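Local atomic coordinates of oxidoreductase, NAD-binding/iron-sulfur cluster-binding protein (Nitratireductor pacificus pht-3B, PDB entry 6ZXU), a protein that catalyses the reductive removal of halogen from organohalides in catabolism, using a bound cobalamin and two [4Fe-4S] clusters. Residues D173-E178 / A457-V462; G324-K329 / L696-S701; R188-P193 / T239-A244; D52-Q57 / D246-P251. All coordinates share one frame; numbering follows the deposited sequence.

Contact 1: D173-E178 / A457-V462; sequences DMRCAE and AEIAGV
A buried salt-bridge network of R175, E178 and E458 joins helix 168-190 to helix 445-469, which pack roughly antiparallel: the two short segments have axes 12.3 Å apart at closest and directions 144° apart. R175 takes hold of E458 side-on, with two nitrogens on one oxygen. NE lies 2.9 Å and NH2 2.6 Å from E458 OE2, which sits at the edge of the guanidinium, in its plane. The carboxylate is turned 33° from that plane; NE meets OE2 on the syn side, NH2 from above the carboxylate plane. R175 starts with CG opposite its backbone N (chi1 -179°), then folds at chi2 and chi3, which brings the guanidinium to the extended side chain of E458. NH2 also donates to L390 O, which further limits how the guanidinium can turn. R175 NE also makes a weak bond to E178 OE1, an atom whose place is less sure: its gap to E458 is too short in the model to be relied on. E178 has its stronger partner in R455, bridged through OE2. With a methionine in place of R175, the buried E458 carboxylate would probably lose its charged mate and be left facing E178. Helix 74-85 closes over the site with Y80 and F84. On the apolar flank M174 bends at chi3, bringing CE within 3.4 Å of E458 OE2, while its SD rests 3.9 Å from V462 CG2.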
loop_
_atom_site.group_PDB
_atom_site.type_symbol
_atom_site.label_atom_id
_atom_site.label_comp_id
_atom_site.label_asym_id
_atom_site.label_seq_id
_atom_site.Cartn_x
_atom_site.Cartn_y
_atom_site.Cartn_z
ATOM N N ASP A 173 11.179 -6.173 14.136
ATOM C CA ASP A 173 12.498 -6.197 13.454
ATOM C C ASP A 173 12.404 -6.350 11.951
ATOM O O ASP A 173 13.146 -5.706 11.193
ATOM C CB ASP A 173 13.429 -7.282 14.038
ATOM C CG ASP A 173 14.099 -6.867 15.337
ATOM O OD1 ASP A 173 14.082 -5.650 15.724
ATOM O OD2 ASP A 173 14.630 -7.763 16.014
ATOM N N MET A 174 11.564 -7.268 11.496
ATOM C CA MET A 174 11.358 -7.430 10.030
ATOM C C MET A 174 10.987 -6.114 9.341
ATOM O O MET A 174 11.526 -5.746 8.285
ATOM C CB MET A 174 10.251 -8.500 9.774
ATOM C CG MET A 174 9.964 -8.724 8.317
ATOM S SD MET A 174 8.432 -9.719 8.067
ATOM C CE MET A 174 7.175 -8.630 8.842
ATOM N N ARG A 175 10.028 -5.417 9.901
ATOM C CA ARG A 175 9.609 -4.140 9.352
ATOM C C ARG A 175 10.760 -3.133 9.420
ATOM O O ARG A 175 10.930 -2.373 8.509
ATOM C CB ARG A 175 8.363 -3.679 10.110
ATOM C CG ARG A 175 7.773 -2.379 9.651
ATOM C CD ARG A 175 7.289 -2.353 8.230
ATOM N NE ARG A 175 6.619 -3.626 7.841
ATOM C CZ ARG A 175 5.390 -3.983 8.219
ATOM N NH1 ARG A 175 4.671 -3.195 9.045
ATOM N NH2 ARG A 175 4.869 -5.181 7.826
ATOM N N CYS A 176 11.591 -3.169 10.479
ATOM C CA CYS A 176 12.765 -2.278 10.593
ATOM C C CYS A 176 13.822 -2.556 9.545
ATOM O O CYS A 176 14.328 -1.637 8.914
ATOM C CB CYS A 176 13.352 -2.348 11.966
ATOM S SG CYS A 176 12.337 -1.527 13.183
ATOM N N ALA A 177 14.069 -3.824 9.259
ATOM C CA ALA A 177 15.006 -4.183 8.217
ATOM C C ALA A 177 14.521 -3.751 6.878
ATOM O O ALA A 177 15.242 -3.275 6.059
ATOM C CB ALA A 177 15.207 -5.663 8.246
ATOM N N GLU A 178 13.240 -3.974 6.633
ATOM C CA GLU A 178 12.619 -3.554 5.396
ATOM C C GLU A 178 12.803 -2.068 5.144
ATOM O O GLU A 178 13.278 -1.648 4.071
ATOM C CB GLU A 178 11.115 -3.825 5.503
ATOM C CG GLU A 178 10.308 -3.446 4.269
ATOM C CD GLU A 178 8.928 -2.837 4.635
ATOM O OE1 GLU A 178 8.016 -3.561 5.135
ATOM O OE2 GLU A 178 8.722 -1.593 4.442
ATOM N N ALA A 457 3.072 -7.556 -0.278
ATOM C CA ALA A 457 3.806 -8.755 -0.620
ATOM C C ALA A 457 4.491 -9.321 0.577
ATOM O O ALA A 457 4.471 -10.543 0.800
ATOM C CB ALA A 457 4.789 -8.539 -1.736
ATOM N N GLU A 458 5.062 -8.473 1.412
ATOM C CA GLU A 458 5.626 -8.901 2.693
ATOM C C GLU A 458 4.640 -9.528 3.628
ATOM O O GLU A 458 4.855 -10.610 4.187
ATOM C CB GLU A 458 6.321 -7.702 3.354
ATOM C CG GLU A 458 6.802 -7.899 4.786
ATOM C CD GLU A 458 7.258 -6.530 5.360
ATOM O OE1 GLU A 458 8.013 -5.845 4.677
ATOM O OE2 GLU A 458 6.936 -6.134 6.474
ATOM N N ILE A 459 3.501 -8.853 3.834
ATOM C CA ILE A 459 2.475 -9.315 4.748
ATOM C C ILE A 459 1.858 -10.635 4.283
ATOM O O ILE A 459 1.735 -11.597 5.055
ATOM C CB ILE A 459 1.349 -8.225 4.937
ATOM C CG1 ILE A 459 1.962 -7.013 5.701
ATOM C CG2 ILE A 459 0.098 -8.830 5.600
ATOM C CD1 ILE A 459 1.072 -5.805 5.614
ATOM N N ALA A 460 1.559 -10.715 3.003
ATOM C CA ALA A 460 0.944 -11.904 2.470
ATOM C C ALA A 460 1.947 -13.049 2.353
ATOM O O ALA A 460 1.540 -14.182 2.446
ATOM C CB ALA A 460 0.287 -11.651 1.092
ATOM N N GLY A 461 3.195 -12.754 2.120
ATOM C CA GLY A 461 4.234 -13.779 2.093
ATOM C C GLY A 461 4.351 -14.441 3.427
ATOM O O GLY A 461 4.422 -15.654 3.531
ATOM N N VAL A 462 4.358 -13.640 4.486
ATOM C CA VAL A 462 4.428 -14.157 5.862
ATOM C C VAL A 462 3.187 -14.985 6.172
ATOM O O VAL A 462 3.269 -16.078 6.731
ATOM C CB VAL A 462 4.609 -12.998 6.872
ATOM C CG1 VAL A 462 4.334 -13.492 8.251
ATOM C CG2 VAL A 462 6.017 -12.493 6.824
#

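Contact 2: G324-K329 / L696-S701; sequences GDLGEK and LPVDRS
L326 presses its CD1 against CG2 of V698 at 3.3 Å, tighter than an ordinary methyl contact. It belongs to the type I beta turn G324-G327, which follows helix 317-323 directly; G324 ends that helix in a Schellman motif. D325, next in the turn, holds the 696-701 loop twice. Its OD1 accepts from L696 N at 2.9 Å along an almost straight bond (172° at the hydrogen), although the donor stands well above the carboxylate plane; CG beside the backbone N (chi1 -58°) is the position from which OD1 makes this bond. Its carbonyl O receives V698 N at 3.0 Å. OD2 forms salt bridges with R320 and R314; R320 also donates to L696 O. Were D325 an alanine, L696 N would probably lose its acceptor and R320 and R314 their shared carboxylate. V698 packs on F317, a cobalamin-binding residue, and the L326 side chain is about 8 Å from the bound cobalamin, consistent with a place in the second shell of the cofactor pocket. Beyond V698, D699 caps the start of helix 700-709 through G702 N. Besides the N-H of V698, D325 O meets a CA-H of the same loop, with P697 CA 3.6 Å away.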
loop_
_atom_site.group_PDB
_atom_site.type_symbol
_atom_site.label_atom_id
_atom_site.label_comp_id
_atom_site.label_asym_id
_atom_site.label_seq_id
_atom_site.Cartn_x
_atom_site.Cartn_y
_atom_site.Cartn_z
ATOM N N GLY A 324 5.268 -6.011 -27.181
ATOM C CA GLY A 324 5.256 -5.163 -28.362
ATOM C C GLY A 324 3.898 -4.873 -28.919
ATOM O O GLY A 324 3.809 -4.134 -29.902
ATOM N N ASP A 325 2.820 -5.411 -28.334
ATOM C CA ASP A 325 1.449 -5.194 -28.854
ATOM C C ASP A 325 1.027 -3.752 -28.935
ATOM O O ASP A 325 0.139 -3.411 -29.675
ATOM C CB ASP A 325 0.419 -5.909 -27.962
ATOM C CG ASP A 325 0.625 -7.416 -27.817
ATOM O OD1 ASP A 325 1.567 -8.000 -28.418
ATOM O OD2 ASP A 325 -0.216 -8.071 -27.083
ATOM N N LEU A 326 1.658 -2.870 -28.135
ATOM C CA LEU A 326 1.247 -1.455 -28.099
ATOM C C LEU A 326 2.270 -0.495 -28.789
ATOM O O LEU A 326 2.257 0.717 -28.554
ATOM C CB LEU A 326 1.060 -1.021 -26.652
ATOM C CG LEU A 326 -0.211 -1.377 -25.898
ATOM C CD1 LEU A 326 -0.554 -2.787 -25.928
ATOM C CD2 LEU A 326 -0.119 -1.032 -24.387
ATOM N N GLY A 327 3.179 -1.034 -29.568
ATOM C CA GLY A 327 4.170 -0.205 -30.254
ATOM C C GLY A 327 5.516 -0.244 -29.571
ATOM O O GLY A 327 5.693 -0.807 -28.461
ATOM N N GLU A 328 6.493 0.385 -30.221
ATOM C CA GLU A 328 7.901 0.310 -29.769
ATOM C C GLU A 328 8.104 1.089 -28.530
ATOM O O GLU A 328 8.816 0.626 -27.626
ATOM C CB GLU A 328 8.906 0.820 -30.883
ATOM N N LYS A 329 7.535 2.278 -28.434
ATOM C CA LYS A 329 7.841 3.124 -27.229
ATOM C C LYS A 329 7.386 2.487 -25.939
ATOM O O LYS A 329 8.163 2.415 -24.916
ATOM C CB LYS A 329 7.256 4.522 -27.342
ATOM C CG LYS A 329 7.917 5.465 -26.332
ATOM C CD LYS A 329 7.319 6.869 -26.333
ATOM C CE LYS A 329 8.025 7.918 -27.240
ATOM N NZ LYS A 329 7.498 9.298 -26.919
ATOM N N LEU A 696 0.916 -9.518 -30.755
ATOM C CA LEU A 696 -0.440 -9.342 -31.214
ATOM C C LEU A 696 -0.779 -7.851 -31.133
ATOM O O LEU A 696 -1.272 -7.376 -30.109
ATOM C CB LEU A 696 -1.431 -10.204 -30.381
ATOM C CG LEU A 696 -2.908 -10.094 -30.870
ATOM C CD1 LEU A 696 -3.114 -10.646 -32.273
ATOM C CD2 LEU A 696 -3.887 -10.747 -29.908
ATOM N N PRO A 697 -0.619 -7.141 -32.245
ATOM C CA PRO A 697 -0.913 -5.692 -32.236
ATOM C C PRO A 697 -2.320 -5.421 -31.738
ATOM O O PRO A 697 -3.264 -6.130 -32.130
ATOM C CB PRO A 697 -0.736 -5.282 -33.671
ATOM C CG PRO A 697 0.275 -6.300 -34.209
ATOM C CD PRO A 697 -0.102 -7.604 -33.575
ATOM N N VAL A 698 -2.456 -4.440 -30.840
ATOM C CA VAL A 698 -3.761 -4.220 -30.239
ATOM C C VAL A 698 -4.756 -3.787 -31.346
ATOM O O VAL A 698 -4.476 -2.895 -32.141
ATOM C CB VAL A 698 -3.675 -3.188 -29.111
ATOM C CG1 VAL A 698 -5.061 -2.815 -28.637
ATOM C CG2 VAL A 698 -3.010 -3.801 -27.913
ATOM N N ASP A 699 -5.943 -4.406 -31.395
ATOM C CA ASP A 699 -6.909 -4.092 -32.442
ATOM C C ASP A 699 -7.833 -2.969 -31.992
ATOM O O ASP A 699 -8.951 -3.215 -31.564
ATOM C CB ASP A 699 -7.678 -5.362 -32.804
ATOM C CG ASP A 699 -8.733 -5.127 -33.903
ATOM O OD1 ASP A 699 -8.788 -4.002 -34.464
ATOM O OD2 ASP A 699 -9.582 -6.050 -34.181
ATOM N N ARG A 700 -7.413 -1.747 -32.182
ATOM C CA ARG A 700 -8.180 -0.638 -31.619
ATOM C C ARG A 700 -9.458 -0.437 -32.356
ATOM O O ARG A 700 -10.509 -0.232 -31.730
ATOM C CB ARG A 700 -7.341 0.637 -31.596
ATOM C CG ARG A 700 -8.074 1.747 -30.893
ATOM C CD ARG A 700 -7.145 2.747 -30.262
ATOM N NE ARG A 700 -7.959 3.729 -29.547
ATOM C CZ ARG A 700 -8.301 3.659 -28.280
ATOM N NH1 ARG A 700 -7.861 2.678 -27.508
ATOM N NH2 ARG A 700 -9.079 4.594 -27.803
ATOM N N SER A 701 -9.457 -0.474 -33.668
ATOM C CA SER A 701 -10.754 -0.264 -34.335
ATOM C C SER A 701 -11.751 -1.356 -33.924
ATOM O O SER A 701 -12.952 -1.087 -33.714
ATOM C CB SER A 701 -10.588 -0.184 -35.842
ATOM O OG SER A 701 -9.928 -1.340 -36.141
#

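Contact 3: R188-P193 / T239-A244; sequences RWMGFP and TGYALA
T239, at the end of strand 232-239, meets P193 through its hydroxyl: OG1 donates to P193 O at 2.7 Å. OG1, opposite the T239 N (chi1 -178°), also accepts from Y241 N two residues on at 3.0 Å, an ST turn, and so has one bond within its own loop and one across to P193. G240 adds a bridge by water, its N donating at 2.7 Å to a molecule that donates to P193 O, so this carbonyl is gripped twice. Y241 brings the largest side chain. One edge of its ring turns toward the face of F192, with CD1 3.5 Å above that ring and over its centre; the planes are inclined at 52°, an edge-to-face pair well short of perpendicular. Toward the hydroxyl end, M190 CE lies 3.6 Å from Y241 OH, and SD completes an oblique Met-aromatic contact. Farther on, A242 O receives a bond from R106, and L243 packs on helix 103-116. The contact joins the Schellman-capped end of helix 168-190, where the chain turns into strand 194-198, to the exit of the neighbouring antiparallel strand 232-239; V187 of the helix and R106 of helix 103-116 both touch F192 and Y241.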
loop_
_atom_site.group_PDB
_atom_site.type_symbol
_atom_site.label_atom_id
_atom_site.label_comp_id
_atom_site.label_asym_id
_atom_site.label_seq_id
_atom_site.Cartn_x
_atom_site.Cartn_y
_atom_site.Cartn_z
ATOM N N ARG A 188 21.821 5.479 -1.527
ATOM C CA ARG A 188 22.810 4.897 -2.464
ATOM C C ARG A 188 22.508 5.234 -3.915
ATOM O O ARG A 188 23.396 5.557 -4.691
ATOM C CB ARG A 188 22.942 3.417 -2.269
ATOM C CG ARG A 188 23.674 3.022 -1.007
ATOM C CD ARG A 188 24.030 1.554 -0.996
ATOM N NE ARG A 188 22.842 0.648 -1.066
ATOM C CZ ARG A 188 22.208 0.123 -0.046
ATOM N NH1 ARG A 188 22.506 0.431 1.245
ATOM N NH2 ARG A 188 21.173 -0.680 -0.267
ATOM N N TRP A 189 21.239 5.262 -4.287
ATOM C CA TRP A 189 20.862 5.672 -5.638
ATOM C C TRP A 189 20.986 7.146 -5.929
ATOM O O TRP A 189 21.079 7.565 -7.091
ATOM C CB TRP A 189 19.439 5.212 -5.951
ATOM C CG TRP A 189 19.377 3.813 -6.479
ATOM C CD1 TRP A 189 19.053 2.647 -5.800
ATOM C CD2 TRP A 189 19.711 3.427 -7.806
ATOM N NE1 TRP A 189 19.128 1.573 -6.656
ATOM C CE2 TRP A 189 19.517 2.012 -7.897
ATOM C CE3 TRP A 189 20.137 4.144 -8.954
ATOM C CZ2 TRP A 189 19.769 1.290 -9.075
ATOM C CZ3 TRP A 189 20.383 3.407 -10.164
ATOM C CH2 TRP A 189 20.190 2.000 -10.195
ATOM N N MET A 190 20.974 7.978 -4.885
ATOM C CA MET A 190 21.231 9.410 -4.998
ATOM C C MET A 190 22.752 9.713 -5.073
ATOM O O MET A 190 23.141 10.831 -5.406
ATOM C CB MET A 190 20.620 10.132 -3.801
ATOM C CG MET A 190 19.133 10.363 -3.974
ATOM S SD MET A 190 18.472 11.553 -2.748
ATOM C CE MET A 190 18.928 10.819 -1.164
ATOM N N GLY A 191 23.595 8.712 -4.793
ATOM C CA GLY A 191 25.030 8.826 -5.059
ATOM C C GLY A 191 25.871 8.789 -3.796
ATOM O O GLY A 191 27.068 9.016 -3.886
ATOM N N PHE A 192 25.305 8.423 -2.647
ATOM C CA PHE A 192 26.008 8.468 -1.382
ATOM C C PHE A 192 26.040 7.138 -0.753
ATOM O O PHE A 192 25.011 6.446 -0.687
ATOM C CB PHE A 192 25.343 9.495 -0.388
ATOM C CG PHE A 192 25.254 10.876 -0.908
ATOM C CD1 PHE A 192 24.235 11.249 -1.787
ATOM C CD2 PHE A 192 26.213 11.823 -0.579
ATOM C CE1 PHE A 192 24.186 12.508 -2.355
ATOM C CE2 PHE A 192 26.146 13.076 -1.115
ATOM C CZ PHE A 192 25.124 13.440 -1.985
ATOM N N PRO A 193 27.199 6.687 -0.291
ATOM C CA PRO A 193 27.247 5.455 0.472
ATOM C C PRO A 193 26.410 5.502 1.722
ATOM O O PRO A 193 26.301 6.528 2.404
ATOM C CB PRO A 193 28.731 5.330 0.840
ATOM C CG PRO A 193 29.405 5.991 -0.325
ATOM C CD PRO A 193 28.556 7.174 -0.619
ATOM N N THR A 239 25.285 7.065 7.057
ATOM C CA THR A 239 25.709 7.582 5.768
ATOM C C THR A 239 26.654 8.785 5.945
ATOM O O THR A 239 26.747 9.369 7.030
ATOM C CB THR A 239 24.463 7.990 4.926
ATOM O OG1 THR A 239 24.853 8.463 3.635
ATOM C CG2 THR A 239 23.673 9.100 5.591
ATOM N N GLY A 240 27.350 9.124 4.871
ATOM C CA GLY A 240 28.126 10.347 4.765
ATOM C C GLY A 240 27.344 11.452 4.078
ATOM O O GLY A 240 27.820 12.584 4.001
ATOM N N TYR A 241 26.127 11.153 3.600
ATOM C CA TYR A 241 25.119 12.182 3.159
ATOM C C TYR A 241 24.820 13.048 4.417
ATOM O O TYR A 241 24.174 12.601 5.378
ATOM C CB TYR A 241 23.833 11.446 2.692
ATOM C CG TYR A 241 22.651 12.231 2.120
ATOM C CD1 TYR A 241 22.788 12.985 1.020
ATOM C CD2 TYR A 241 21.394 12.042 2.640
ATOM C CE1 TYR A 241 21.710 13.591 0.417
ATOM C CE2 TYR A 241 20.264 12.655 2.094
ATOM C CZ TYR A 241 20.395 13.403 0.969
ATOM O OH TYR A 241 19.272 14.017 0.393
ATOM N N ALA A 242 25.282 14.287 4.397
ATOM C CA ALA A 242 25.175 15.155 5.577
ATOM C C ALA A 242 23.761 15.614 5.765
ATOM O O ALA A 242 23.086 16.045 4.818
ATOM C CB ALA A 242 26.065 16.361 5.432
ATOM N N LEU A 243 23.344 15.541 7.013
ATOM C CA LEU A 243 21.975 15.818 7.427
ATOM C C LEU A 243 21.978 16.729 8.654
ATOM O O LEU A 243 22.759 16.517 9.566
ATOM C CB LEU A 243 21.269 14.493 7.806
ATOM C CG LEU A 243 21.169 13.402 6.773
ATOM C CD1 LEU A 243 20.823 12.064 7.409
ATOM C CD2 LEU A 243 20.142 13.812 5.730
ATOM N N ALA A 244 20.966 17.609 8.733
ATOM C CA ALA A 244 20.700 18.355 9.994
ATOM C C ALA A 244 20.272 17.422 11.134
ATOM O O ALA A 244 19.340 16.595 10.955
ATOM C CB ALA A 244 19.668 19.426 9.735
HETATM O O HOH W 1 28.055 8.385 2.324
#

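Contact 4: D52-Q57 / D246-P251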
loop_
_atom_site.group_PDB
_atom_site.type_symbol
_atom_site.label_atom_id
_atom_site.label_comp_id
_atom_site.label_asym_id
_atom_site.label_seq_id
_atom_site.Cartn_x
_atom_site.Cartn_y
_atom_site.Cartn_z
ATOM N N ASP A 52 20.384 19.750 24.452
ATOM C CA ASP A 52 21.389 19.601 23.386
ATOM C C ASP A 52 22.138 18.282 23.431
ATOM O O ASP A 52 22.572 17.796 22.364
ATOM C CB ASP A 52 22.386 20.787 23.416
ATOM C CG ASP A 52 21.815 22.096 22.754
ATOM O OD1 ASP A 52 20.626 22.114 22.319
ATOM O OD2 ASP A 52 22.564 23.156 22.674
ATOM N N ASP A 53 22.343 17.707 24.614
ATOM C CA ASP A 53 23.183 16.517 24.758
ATOM C C ASP A 53 22.770 15.775 26.002
ATOM O O ASP A 53 22.220 16.331 26.941
ATOM C CB ASP A 53 24.690 16.811 24.963
ATOM C CG ASP A 53 25.380 17.387 23.744
ATOM O OD1 ASP A 53 25.248 18.657 23.542
ATOM O OD2 ASP A 53 26.131 16.583 23.021
ATOM N N VAL A 54 23.051 14.483 26.002
ATOM C CA VAL A 54 22.847 13.694 27.223
ATOM C C VAL A 54 24.022 12.768 27.364
ATOM O O VAL A 54 24.715 12.503 26.401
ATOM C CB VAL A 54 21.530 12.855 27.253
ATOM C CG1 VAL A 54 20.325 13.795 27.344
ATOM C CG2 VAL A 54 21.397 11.909 26.052
ATOM N N VAL A 55 24.196 12.249 28.554
ATOM C CA VAL A 55 25.269 11.281 28.836
ATOM C C VAL A 55 24.808 9.887 28.428
ATOM O O VAL A 55 23.748 9.438 28.827
ATOM C CB VAL A 55 25.661 11.294 30.327
ATOM C CG1 VAL A 55 26.887 10.448 30.579
ATOM C CG2 VAL A 55 25.969 12.741 30.752
ATOM N N ALA A 56 25.630 9.231 27.599
ATOM C CA ALA A 56 25.351 7.899 27.118
ATOM C C ALA A 56 25.293 6.964 28.302
ATOM O O ALA A 56 25.922 7.198 29.300
ATOM C CB ALA A 56 26.407 7.436 26.114
ATOM N N GLN A 57 24.442 5.947 28.234
ATOM C CA GLN A 57 24.388 4.929 29.273
ATOM C C GLN A 57 23.923 3.600 28.697
ATOM O O GLN A 57 23.365 3.538 27.647
ATOM C CB GLN A 57 23.472 5.327 30.391
ATOM C CG GLN A 57 22.118 5.770 29.907
ATOM C CD GLN A 57 21.187 6.197 31.048
ATOM O OE1 GLN A 57 21.294 5.701 32.174
ATOM N NE2 GLN A 57 20.249 7.083 30.745
ATOM N N ASP A 246 19.051 16.205 15.215
ATOM C CA ASP A 246 18.030 16.499 16.202
ATOM C C ASP A 246 18.650 16.517 17.563
ATOM O O ASP A 246 19.823 16.300 17.693
ATOM C CB ASP A 246 16.911 15.431 16.123
ATOM C CG ASP A 246 16.096 15.547 14.788
ATOM O OD1 ASP A 246 15.471 16.573 14.543
ATOM O OD2 ASP A 246 16.075 14.611 13.935
ATOM N N ARG A 247 17.851 16.784 18.575
ATOM C CA ARG A 247 18.337 16.856 19.937
ATOM C C ARG A 247 17.735 15.805 20.782
ATOM O O ARG A 247 16.572 15.490 20.632
ATOM C CB ARG A 247 18.026 18.285 20.462
ATOM C CG ARG A 247 18.646 19.342 19.584
ATOM C CD ARG A 247 18.149 20.758 19.762
ATOM N NE ARG A 247 18.350 21.202 21.111
ATOM C CZ ARG A 247 17.392 21.638 21.908
ATOM N NH1 ARG A 247 16.113 21.684 21.502
ATOM N NH2 ARG A 247 17.722 22.060 23.142
ATOM N N PRO A 248 18.490 15.252 21.738
ATOM C CA PRO A 248 17.902 14.300 22.638
ATOM C C PRO A 248 16.769 14.813 23.544
ATOM O O PRO A 248 16.570 16.016 23.723
ATOM C CB PRO A 248 19.084 13.863 23.499
ATOM C CG PRO A 248 20.050 15.018 23.363
ATOM C CD PRO A 248 19.913 15.463 21.968
ATOM N N LEU A 249 16.035 13.885 24.112
ATOM C CA LEU A 249 14.947 14.226 24.979
ATOM C C LEU A 249 15.531 14.659 26.321
ATOM O O LEU A 249 16.538 14.104 26.780
ATOM C CB LEU A 249 14.000 13.024 25.179
ATOM C CG LEU A 249 13.263 12.496 23.953
ATOM C CD1 LEU A 249 12.711 11.103 24.252
ATOM C CD2 LEU A 249 12.157 13.432 23.555
ATOM N N ALA A 250 14.865 15.598 26.982
ATOM C CA ALA A 250 15.233 15.920 28.327
ATOM C C ALA A 250 15.278 14.643 29.170
ATOM O O ALA A 250 14.323 13.891 29.207
ATOM C CB ALA A 250 14.255 16.930 28.943
ATOM N N PRO A 251 16.359 14.427 29.922
ATOM C CA PRO A 251 16.532 13.072 30.426
ATOM C C PRO A 251 15.712 12.730 31.633
ATOM O O PRO A 251 15.591 11.549 31.930
ATOM C CB PRO A 251 18.032 13.009 30.737
ATOM C CG PRO A 251 18.480 14.399 30.846
ATOM C CD PRO A 251 17.613 15.206 29.958
#
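R247 and D52 form a side-on salt bridge between two irregular, extended loops at the edge of the protein, one ahead of helix 74-85 and the other following strand 232-239. The arginine sets out with CB pointing toward the opposite loop and CG beside its own backbone N. CD comes within 3.8 Å of D52 OD1, and a bend at chi3 (59°) then turns the head onto the same oxygen. NE donates to D52 OD1 at 2.7 Å, arriving nearly in line with the C-O bond; CZ lies 3.3 Å from D52 OD1, and at the tip NH2 adds a weak bond to D52 OD1 of 3.0 Å. OD1 lies near the guanidinium edge, 16° out of plane as seen from NE, while the carboxylate stands almost perpendicular to that group (86°), an arrangement in which OD1 alone takes both donors. P248 next door fills the middle of the contact: its CD lies 3.6 Å from D52 O and its CG 3.7 Å from D53 CA. Backbone hydrogen bonds between P248 and V51, and between A250 and A49, continue the pairing into the residues just before D52, and R50 binds R247 O. V54 closes the far end, sliding past both prolines. Its CG2 reaches P248 CB at 4.0 Å, and its CG1 lies 4.0 Å from P251 CG.

Contact 1 is buried near the middle of the chain, whereas contacts 2 and 3 are partly buried and contact 4 lies mostly at the surface. Contacts 1 and 3 share helix 168-190, using its N-terminal half and its C-terminal end; contacts 3 and 4 use adjoining pieces of the loop after strand 232-239. Charge appears both in the core, where contact 1 surrounds it with helices, and at the surface in contact 4, beside prolines. Contact 3 relies on aromatic packing and a water bridge, contact 2 on a buried aspartate that binds backbone N-H and arginines, near the cobalamin. Contacts 2 and 4 lie on opposite sides of the chain's centre, their own centres 62 Å apart.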